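Local coordinates for protein acylneuraminate lyase (Mycoplasma synoviae, PDB 4N4P) that belongs to the dihydrodipicolinate synthetase family of TIM-barrel proteins and is found here as an assembly of four chains, at residues Lys62-Val65 with Met66-Ala70; Asn119-His122 with His123-Glu127; Glu281-Lys284 with Lys285-Glu288. One frame throughout, in Å; residues are numbered along the deposited sequence.

Contact 1. Residues Lys62-Val65 with Met66-Ala70; sequences KKEV and MKLVA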
# COMPACT_ATOMS: atom_id res chain seq x y z
N LYS A 62 13.34 25.42 -20.79
CA LYS A 62 12.00 24.96 -21.22
C LYS A 62 11.51 25.74 -22.43
O LYS A 62 11.07 25.17 -23.43
CB LYS A 62 10.99 25.04 -20.08
CG LYS A 62 11.28 24.06 -18.93
CD LYS A 62 10.39 24.34 -17.75
CE LYS A 62 10.88 23.63 -16.50
NZ LYS A 62 9.90 23.76 -15.37
N LYS A 63 11.64 27.06 -22.36
CA LYS A 63 11.27 27.91 -23.48
C LYS A 63 12.10 27.61 -24.71
O LYS A 63 11.58 27.59 -25.81
CB LYS A 63 11.49 29.38 -23.13
CG LYS A 63 10.57 29.94 -22.09
CD LYS A 63 11.29 31.19 -21.57
CE LYS A 63 10.33 32.25 -21.21
NZ LYS A 63 11.09 33.46 -20.75
N GLU A 64 13.41 27.40 -24.52
CA GLU A 64 14.30 27.11 -25.62
C GLU A 64 13.93 25.78 -26.26
O GLU A 64 13.88 25.67 -27.47
CB GLU A 64 15.79 27.14 -25.18
CG GLU A 64 16.81 27.03 -26.30
CD GLU A 64 16.77 28.15 -27.36
OE1 GLU A 64 16.25 29.26 -27.11
OE2 GLU A 64 17.25 27.88 -28.47
N VAL A 65 13.69 24.76 -25.43
CA VAL A 65 13.30 23.44 -25.99
C VAL A 65 12.02 23.55 -26.81
O VAL A 65 11.92 22.99 -27.91
CB VAL A 65 13.16 22.35 -24.90
CG1 VAL A 65 12.63 21.03 -25.50
CG2 VAL A 65 14.54 22.09 -24.28
N MET A 66 11.06 24.29 -26.29
CA MET A 66 9.77 24.46 -26.98
C MET A 66 9.97 25.13 -28.34
O MET A 66 9.34 24.74 -29.34
CB MET A 66 8.82 25.27 -26.13
CG MET A 66 8.34 24.52 -24.88
SD MET A 66 7.42 25.51 -23.71
CE MET A 66 5.89 25.81 -24.60
N LYS A 67 10.83 26.16 -28.37
CA LYS A 67 11.13 26.86 -29.63
C LYS A 67 11.83 25.95 -30.62
O LYS A 67 11.45 25.89 -31.79
CB LYS A 67 11.99 28.11 -29.37
CG LYS A 67 11.26 29.14 -28.61
CD LYS A 67 12.19 30.09 -27.89
CE LYS A 67 11.39 31.22 -27.28
NZ LYS A 67 10.59 31.92 -28.33
N LEU A 68 12.85 25.24 -30.15
CA LEU A 68 13.67 24.41 -31.02
C LEU A 68 12.86 23.27 -31.61
O LEU A 68 13.06 22.91 -32.77
CB LEU A 68 14.87 23.85 -30.26
CG LEU A 68 15.95 24.82 -29.78
CD1 LEU A 68 16.88 24.09 -28.81
CD2 LEU A 68 16.74 25.46 -30.93
N VAL A 69 11.95 22.71 -30.81
CA VAL A 69 11.12 21.61 -31.30
C VAL A 69 10.15 22.09 -32.39
O VAL A 69 10.01 21.45 -33.45
CB VAL A 69 10.34 20.92 -30.15
CG1 VAL A 69 9.24 20.01 -30.70
CG2 VAL A 69 11.31 20.10 -29.28
N ALA A 70 9.50 23.22 -32.12
CA ALA A 70 8.53 23.76 -33.08
C ALA A 70 9.23 24.11 -34.39
O ALA A 70 8.69 23.82 -35.47
CB ALA A 70 7.83 24.95 -32.51
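Glu64 folds its carboxylate over the isobutyl group of Leu68, one helical turn further on, with OE2 of Glu64 3.5 Å from CD2 of Leu68. The bend in the glutamate chain explains this. Its CG lies opposite the backbone N (chi1 -173°), and a turn at chi2 (61°) then brings the carboxylate toward the leucine branches instead of letting it run straight out. The polar end thus lies against methyl carbons. Beneath the two side chains, the amide N of Leu68 donates to the carbonyl O of Glu64 at 2.9 Å, while CG of Leu68 packs against the same oxygen.

Val65 and Val69 repeat the four-residue spacing on the buried side of the helix, where CG1 of Val65 meets CG2 of Val69 at 4.1 Å. The helix, 59-73, is the crossover of the beta-alpha-beta unit formed with strands 44-47 and 78-82, the repeating element of a TIM barrel. Met66 and Val69 reach Ile47 of the first of these strands, whereas Leu68 and Glu64 touch helix 26-39.

Two further side chains, Met66 and Lys67, press on the carbonyls that their own amides use. Met66 N donates to Lys62 O at 3.0 Å, and CG of Met66 comes within 3.2 Å of that oxygen. Lys67 treats Lys63 in the same way, its CG 3.2 Å from Lys63 O and its aliphatic chain running on past it. The charged ends go elsewhere. Lys63 forms a salt bridge with Glu60, one turn earlier, and Lys67 NZ remains 6.4 Å from Glu64 OE1, a separation at which any attraction between them is probably modest.

Contact 2. Residues Asn119-His122 with His123-Glu127; sequences NETH and HYYEE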
# COMPACT_ATOMS: atom_id res chain seq x y z
N ASN A 119 -9.23 20.63 -4.37
CA ASN A 119 -9.50 22.05 -4.60
C ASN A 119 -8.26 22.80 -5.06
O ASN A 119 -8.33 23.61 -5.98
CB ASN A 119 -10.07 22.72 -3.34
CG ASN A 119 -11.51 22.31 -3.05
OD1 ASN A 119 -12.22 21.79 -3.92
ND2 ASN A 119 -11.96 22.58 -1.82
N GLU A 120 -7.11 22.50 -4.45
CA GLU A 120 -5.85 23.12 -4.89
C GLU A 120 -5.50 22.71 -6.31
O GLU A 120 -5.09 23.54 -7.11
CB GLU A 120 -4.71 22.76 -3.94
CG GLU A 120 -4.74 23.63 -2.70
CD GLU A 120 -3.94 23.06 -1.53
OE1 GLU A 120 -3.76 21.83 -1.45
OE2 GLU A 120 -3.51 23.88 -0.68
N THR A 121 -5.68 21.43 -6.63
CA THR A 121 -5.42 20.91 -7.95
C THR A 121 -6.39 21.52 -8.99
O THR A 121 -5.99 21.91 -10.09
CB THR A 121 -5.48 19.39 -7.94
OG1 THR A 121 -4.46 18.89 -7.06
CG2 THR A 121 -5.27 18.81 -9.34
N HIS A 122 -7.67 21.60 -8.62
CA HIS A 122 -8.68 22.22 -9.50
C HIS A 122 -8.29 23.67 -9.81
O HIS A 122 -8.31 24.10 -10.96
CB HIS A 122 -10.07 22.16 -8.85
CG HIS A 122 -11.17 22.66 -9.74
ND1 HIS A 122 -12.06 21.82 -10.37
CD2 HIS A 122 -11.51 23.92 -10.10
CE1 HIS A 122 -12.91 22.54 -11.07
NE2 HIS A 122 -12.59 23.81 -10.94
N HIS A 123 -7.92 24.41 -8.77
CA HIS A 123 -7.58 25.83 -8.90
C HIS A 123 -6.32 26.02 -9.74
O HIS A 123 -6.22 26.98 -10.51
CB HIS A 123 -7.40 26.49 -7.51
CG HIS A 123 -7.24 27.98 -7.58
ND1 HIS A 123 -8.31 28.84 -7.56
CD2 HIS A 123 -6.14 28.75 -7.71
CE1 HIS A 123 -7.87 30.09 -7.65
NE2 HIS A 123 -6.56 30.06 -7.75
N TYR A 124 -5.36 25.09 -9.59
CA TYR A 124 -4.15 25.09 -10.39
C TYR A 124 -4.49 24.95 -11.87
O TYR A 124 -4.04 25.74 -12.67
CB TYR A 124 -3.29 23.93 -9.90
CG TYR A 124 -2.18 23.39 -10.77
CD1 TYR A 124 -2.38 22.24 -11.56
CD2 TYR A 124 -0.90 23.96 -10.72
CE1 TYR A 124 -1.33 21.70 -12.32
CE2 TYR A 124 0.15 23.42 -11.46
CZ TYR A 124 -0.05 22.30 -12.25
OH TYR A 124 1.03 21.79 -12.95
N TYR A 125 -5.35 24.00 -12.23
CA TYR A 125 -5.70 23.87 -13.64
C TYR A 125 -6.52 25.07 -14.16
O TYR A 125 -6.30 25.55 -15.28
CB TYR A 125 -6.42 22.56 -13.87
CG TYR A 125 -5.47 21.39 -13.92
CD1 TYR A 125 -4.55 21.25 -14.97
CD2 TYR A 125 -5.53 20.40 -12.94
CE1 TYR A 125 -3.68 20.14 -15.02
CE2 TYR A 125 -4.68 19.31 -12.98
CZ TYR A 125 -3.76 19.18 -14.02
OH TYR A 125 -2.94 18.07 -14.03
N GLU A 126 -7.40 25.59 -13.30
CA GLU A 126 -8.13 26.83 -13.61
C GLU A 126 -7.19 27.98 -13.95
O GLU A 126 -7.35 28.66 -14.96
CB GLU A 126 -9.00 27.24 -12.43
CG GLU A 126 -10.26 26.47 -12.26
CD GLU A 126 -11.17 27.13 -11.25
OE1 GLU A 126 -11.01 26.87 -10.04
OE2 GLU A 126 -12.04 27.91 -11.68
N GLU A 127 -6.20 28.23 -13.11
CA GLU A 127 -5.25 29.30 -13.37
C GLU A 127 -4.50 29.10 -14.71
O GLU A 127 -4.33 30.04 -15.46
CB GLU A 127 -4.25 29.42 -12.23
CG GLU A 127 -4.83 29.97 -10.95
CD GLU A 127 -3.76 30.62 -10.09
OE1 GLU A 127 -3.64 30.23 -8.91
OE2 GLU A 127 -3.03 31.49 -10.60
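Thr121 and Tyr125 lie side by side and point the same way, the methyl CG2 of Thr121 resting 3.7 Å from CE2 of the tyrosine ring. The threonine directs its OG1 back to bond Ser117 O. Tyr125 swings its ring to the N-terminal side (chi1 -78°), bringing CD2 within 3.3 Å of Thr121 O. That carbonyl also accepts the amide N of Tyr125 at 3.1 Å. Tyr124 takes the other direction (chi1 162°) and presents a ring edge, its CD1 lying 3.8 Å above the centre of the Tyr125 ring.

On a different side of helix 118-131, the imidazole of His122 and the carboxylate of Glu126 meet obliquely, although the rotation of the imidazole is uncertain. Glu120 OE2 accepts a hydrogen bond from Trp276 N of a neighbouring subunit, and Glu127 OE1 forms a salt bridge with Lys273 NZ of that subunit.

Helix 118-131 is the crossover between strands 105-108 and 136-139 of the barrel. Tyr125 OH bonds Ala108 O, in the last residue of strand 105-108, and Tyr124 OH bonds Ile109 O just beyond it. Each ring therefore packs as a hydrophobic body while the hydroxyl of each buried tyrosine finds a backbone acceptor.

Contact 3. Residues Glu281-Lys284 with Lys285-Glu288; sequences EEIK and KHAE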
# COMPACT_ATOMS: atom_id res chain seq x y z
N GLU A 281 31.07 2.60 -22.51
CA GLU A 281 31.06 1.27 -23.12
C GLU A 281 29.91 0.42 -22.59
O GLU A 281 29.26 -0.28 -23.38
CB GLU A 281 32.40 0.55 -22.98
CG GLU A 281 33.49 1.03 -23.95
CD GLU A 281 33.01 1.15 -25.40
OE1 GLU A 281 32.96 2.30 -25.91
OE2 GLU A 281 32.68 0.11 -26.01
N GLU A 282 29.66 0.49 -21.28
CA GLU A 282 28.56 -0.24 -20.66
C GLU A 282 27.19 0.13 -21.28
O GLU A 282 26.39 -0.75 -21.65
CB GLU A 282 28.53 0.00 -19.14
CG GLU A 282 27.46 -0.82 -18.42
CD GLU A 282 27.21 -0.42 -16.95
OE1 GLU A 282 28.02 0.33 -16.37
OE2 GLU A 282 26.17 -0.83 -16.40
N ILE A 283 26.94 1.42 -21.42
CA ILE A 283 25.62 1.84 -21.90
C ILE A 283 25.54 1.62 -23.41
O ILE A 283 24.46 1.40 -23.95
CB ILE A 283 25.29 3.32 -21.47
CG1 ILE A 283 23.78 3.61 -21.57
CG2 ILE A 283 26.16 4.34 -22.25
CD1 ILE A 283 22.90 2.69 -20.68
N LYS A 284 26.69 1.72 -24.11
CA LYS A 284 26.72 1.42 -25.55
C LYS A 284 26.36 -0.04 -25.85
O LYS A 284 25.59 -0.33 -26.78
CB LYS A 284 28.09 1.73 -26.19
CG LYS A 284 28.11 1.52 -27.70
CD LYS A 284 29.52 1.34 -28.24
CE LYS A 284 29.47 1.02 -29.73
NZ LYS A 284 29.28 2.26 -30.55
N LYS A 285 26.89 -0.95 -25.04
CA LYS A 285 26.57 -2.36 -25.26
C LYS A 285 25.10 -2.66 -24.97
O LYS A 285 24.50 -3.47 -25.64
CB LYS A 285 27.49 -3.25 -24.42
CG LYS A 285 28.93 -3.13 -24.92
CD LYS A 285 29.87 -4.07 -24.17
CE LYS A 285 31.29 -3.78 -24.66
NZ LYS A 285 32.24 -4.46 -23.80
N HIS A 286 24.58 -2.01 -23.93
CA HIS A 286 23.15 -2.04 -23.65
C HIS A 286 22.36 -1.55 -24.87
O HIS A 286 21.42 -2.20 -25.30
CB HIS A 286 22.83 -1.21 -22.43
CG HIS A 286 21.39 -1.25 -22.05
ND1 HIS A 286 20.74 -2.42 -21.73
CD2 HIS A 286 20.46 -0.27 -21.94
CE1 HIS A 286 19.48 -2.17 -21.43
NE2 HIS A 286 19.28 -0.87 -21.54
N ALA A 287 22.78 -0.42 -25.45
CA ALA A 287 22.10 0.10 -26.64
C ALA A 287 22.14 -0.87 -27.81
O ALA A 287 21.13 -1.07 -28.48
CB ALA A 287 22.64 1.46 -27.04
N GLU A 288 23.30 -1.50 -28.04
CA GLU A 288 23.42 -2.50 -29.10
C GLU A 288 22.56 -3.70 -28.83
O GLU A 288 21.90 -4.17 -29.73
CB GLU A 288 24.85 -2.99 -29.24
CG GLU A 288 25.82 -1.95 -29.71
CD GLU A 288 27.22 -2.53 -29.77
OE1 GLU A 288 27.85 -2.70 -28.71
OE2 GLU A 288 27.68 -2.85 -30.87
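The imidazole of His286 is approached obliquely by the terminal methyl of Ile283, CD1 lying 4.0 Å from CD2 of the ring. Two carboxylates have lysine methylenes at loose range: Glu281 OE2 is 4.3 Å from CE of Lys285, and Glu288 OE1 is 4.2 Å from CE of Lys284. All belong to helix 280-294, an amphipathic helix in the C-terminal helical region that follows the barrel in this family.

Its apolar side packs on helix 253-263. Ile283 touches Ala259 and Arg262, Ala287 meets Ile260, and His286 lies on Ser256 while its NE2 bonds Leu248 O, which helps set the rotation of the ring. Ile283 reaches the histidine because CG1 stands opposite the backbone N (chi1 -162°) and the chain then bends at chi2 (60°) to carry CD1 across.

The polar side holds two glutamate–lysine pairs spaced four residues apart, in opposite orders, yet neither closes into a salt bridge. Glu281 OE2 and Lys285 NZ stay 5.1 Å apart, and Lys284 NZ is 5.4 Å from Glu288 OE2. Such charges would probably still attract weakly; Lys285 and Glu288 also touch a crystal neighbour, which may influence their positions. Glu282 directs its carboxylate to Lys251 instead. In the last turn of residues 281-288, Lys284 O accepts the amide N of Glu288 at 2.9 Å, and CG of Glu288 leans on the same oxygen at 3.4 Å.

The three contacts follow one another along the chain, each within a single helix, and none touches another. Contacts 1 and 2 lie on crossover helices 59-73 and 118-131 of the TIM barrel, with centres 26 Å apart and nearest atoms about 9 Å apart; helix 88-100 packs against both. Contact 3 lies on helix 280-294, in the helical region after the last barrel strand. Its centre is 29 Å from that of contact 1 and 43 Å from that of contact 2, which sits across the chain's centre. Among the three, contact 2 alone meets a neighbouring subunit, so similar one-turn contacts occur in two barrel helices, one of them at a subunit interface, and in a C-terminal helix.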